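PDB 1M22: peptide amidase from Stenotrophomonas maltophilia, which probably hydrolyses amide bonds as a peptide amidase of the amidase signature family. Local coordinates for residues Pro216-Gln221 / Arg323-Tyr328. Residues are numbered along the deposited sequence; the frame is centred on the assembly and turned at random.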
loop_
_atom_site.group_PDB
_atom_site.type_symbol
_atom_site.label_atom_id
_atom_site.label_comp_id
_atom_site.label_asym_id
_atom_site.label_seq_id
_atom_site.Cartn_x
_atom_site.Cartn_y
_atom_site.Cartn_z
ATOM N N PRO A 216 5.769 3.934 12.454
ATOM C CA PRO A 216 5.905 5.027 11.496
ATOM C C PRO A 216 7.230 5.368 10.851
ATOM O O PRO A 216 8.275 4.776 11.117
ATOM C CB PRO A 216 5.422 6.208 12.313
ATOM C CG PRO A 216 6.136 5.938 13.632
ATOM C CD PRO A 216 5.925 4.431 13.835
ATOM N N ILE A 217 7.124 6.350 9.965
ATOM C CA ILE A 217 8.269 6.976 9.335
ATOM C C ILE A 217 7.923 8.459 9.452
ATOM O O ILE A 217 8.567 9.188 10.192
ATOM C CB ILE A 217 8.476 6.651 7.838
ATOM C CG1 ILE A 217 8.918 5.196 7.658
ATOM C CG2 ILE A 217 9.573 7.569 7.279
ATOM C CD1 ILE A 217 9.169 4.808 6.211
ATOM N N SER A 218 6.853 8.880 8.781
ATOM C CA SER A 218 6.445 10.286 8.762
ATOM C C SER A 218 4.971 10.577 9.063
ATOM O O SER A 218 4.079 10.089 8.367
ATOM C CB SER A 218 6.789 10.851 7.383
ATOM O OG SER A 218 6.162 12.094 7.136
ATOM N N PHE A 219 4.693 11.388 10.077
ATOM C CA PHE A 219 3.298 11.703 10.344
ATOM C C PHE A 219 2.749 12.612 9.246
ATOM O O PHE A 219 1.540 12.682 9.034
ATOM C CB PHE A 219 3.118 12.333 11.734
ATOM C CG PHE A 219 3.986 13.524 11.994
ATOM C CD1 PHE A 219 3.732 14.743 11.378
ATOM C CD2 PHE A 219 5.048 13.432 12.883
ATOM C CE1 PHE A 219 4.528 15.858 11.651
ATOM C CE2 PHE A 219 5.848 14.538 13.162
ATOM C CZ PHE A 219 5.588 15.750 12.546
ATOM N N SER A 220 3.634 13.293 8.525
ATOM C CA SER A 220 3.198 14.165 7.444
ATOM C C SER A 220 2.779 13.409 6.181
ATOM O O SER A 220 1.875 13.854 5.468
ATOM C CB SER A 220 4.311 15.153 7.070
ATOM O OG SER A 220 4.536 16.097 8.105
ATOM N N GLN A 221 3.408 12.264 5.914
ATOM C CA GLN A 221 3.127 11.512 4.689
ATOM C C GLN A 221 2.575 10.098 4.835
ATOM O O GLN A 221 1.977 9.574 3.898
ATOM C CB GLN A 221 4.404 11.452 3.836
ATOM C CG GLN A 221 4.978 12.833 3.531
ATOM C CD GLN A 221 6.252 12.829 2.696
ATOM O OE1 GLN A 221 6.917 13.857 2.576
ATOM N NE2 GLN A 221 6.594 11.685 2.109
ATOM N N ARG A 323 13.561 14.703 2.250
ATOM C CA ARG A 323 14.591 13.923 2.926
ATOM C C ARG A 323 14.724 14.425 4.358
ATOM O O ARG A 323 14.762 13.644 5.307
ATOM C CB ARG A 323 15.922 14.081 2.182
ATOM C CG ARG A 323 17.101 13.312 2.762
ATOM C CD ARG A 323 18.336 13.522 1.892
ATOM N NE ARG A 323 19.454 12.659 2.265
ATOM C CZ ARG A 323 20.146 12.762 3.396
ATOM N NH1 ARG A 323 19.841 13.698 4.285
ATOM N NH2 ARG A 323 21.148 11.927 3.636
ATOM N N THR A 324 14.779 15.743 4.505
ATOM C CA THR A 324 14.910 16.361 5.813
ATOM C C THR A 324 13.733 16.067 6.740
ATOM O O THR A 324 13.925 15.626 7.873
ATOM C CB THR A 324 15.062 17.889 5.681
ATOM O OG1 THR A 324 16.276 18.186 4.979
ATOM C CG2 THR A 324 15.098 18.548 7.051
ATOM N N LEU A 325 12.512 16.292 6.266
ATOM C CA LEU A 325 11.359 16.066 7.129
ATOM C C LEU A 325 11.214 14.602 7.545
ATOM O O LEU A 325 10.813 14.316 8.670
ATOM C CB LEU A 325 10.075 16.587 6.461
ATOM C CG LEU A 325 9.404 15.808 5.332
ATOM C CD1 LEU A 325 8.451 14.772 5.921
ATOM C CD2 LEU A 325 8.631 16.774 4.450
ATOM N N LEU A 326 11.555 13.677 6.651
ATOM C CA LEU A 326 11.453 12.258 6.979
ATOM C C LEU A 326 12.411 11.862 8.104
ATOM O O LEU A 326 12.043 11.102 8.995
ATOM C CB LEU A 326 11.725 11.393 5.743
ATOM C CG LEU A 326 10.710 11.485 4.600
ATOM C CD1 LEU A 326 11.124 10.547 3.476
ATOM C CD2 LEU A 326 9.326 11.122 5.107
ATOM N N LEU A 327 13.637 12.377 8.062
ATOM C CA LEU A 327 14.616 12.060 9.095
ATOM C C LEU A 327 14.144 12.539 10.465
ATOM O O LEU A 327 14.187 11.792 11.438
ATOM C CB LEU A 327 15.969 12.693 8.754
ATOM C CG LEU A 327 16.714 12.092 7.558
ATOM C CD1 LEU A 327 17.864 13.000 7.155
ATOM C CD2 LEU A 327 17.222 10.703 7.915
ATOM N N TYR A 328 13.683 13.784 10.534
ATOM C CA TYR A 328 13.209 14.336 11.796
ATOM C C TYR A 328 11.967 13.625 12.316
ATOM O O TYR A 328 11.886 13.272 13.493
ATOM C CB TYR A 328 12.889 15.827 11.650
ATOM C CG TYR A 328 14.090 16.744 11.709
ATOM C CD1 TYR A 328 14.959 16.860 10.627
ATOM C CD2 TYR A 328 14.343 17.514 12.844
ATOM C CE1 TYR A 328 16.054 17.727 10.670
ATOM C CE2 TYR A 328 15.433 18.381 12.899
ATOM C CZ TYR A 328 16.280 18.482 11.809
ATOM O OH TYR A 328 17.352 19.347 11.851
#
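Leu326 and Ser218 meet through their first torsions: Leu326 carries CG trans to its carbonyl carbon (chi1 -66°), a placement from which CD2 reaches the loop, while Ser218 holds OG opposite its own backbone N (chi1 166°). The contact illustrates how an ST motif in a loop can pack against two leucines of a helix. The loop joins strands 200-203 and 223-228 of the mixed central sheet of this amidase signature fold, and the helix is 319-340. In the motif, Ser218 OG accepts the backbone N-H of Gln221 at 3.0 Å through a bent bond (142°); it is also hydrogen-bonded to Glu329, one helical turn beyond Leu325, whose carboxylate reaches Ser220 OG as well. One glutamate thus ties two loop hydroxyls to the helix that supplies the leucines.

Leu325 sets its CD1 methyl against this polar cluster, 3.7 Å from Ser218 OG. The extended side chain of Gln221 then brings its amide end against both leucines: OE1 stands 3.8 Å from Leu325 CD1, and NE2 lies 4.1 Å from Leu326 CD2. Hydrogen bonds from NE2 to Thr186 O and to Glu322 probably fix the rotation of this buried amide. Ile217 CG2 lies 4.2 Å from Leu326 CD2; the same isoleucine side chain is about 6 Å from those of the active-site residues Ser165 and Ser189, consistent with this loop joining the helix to the surroundings of the active site. Packing is tightest where Leu326 CD2 presses on Ser218 CB, at 3.4 Å.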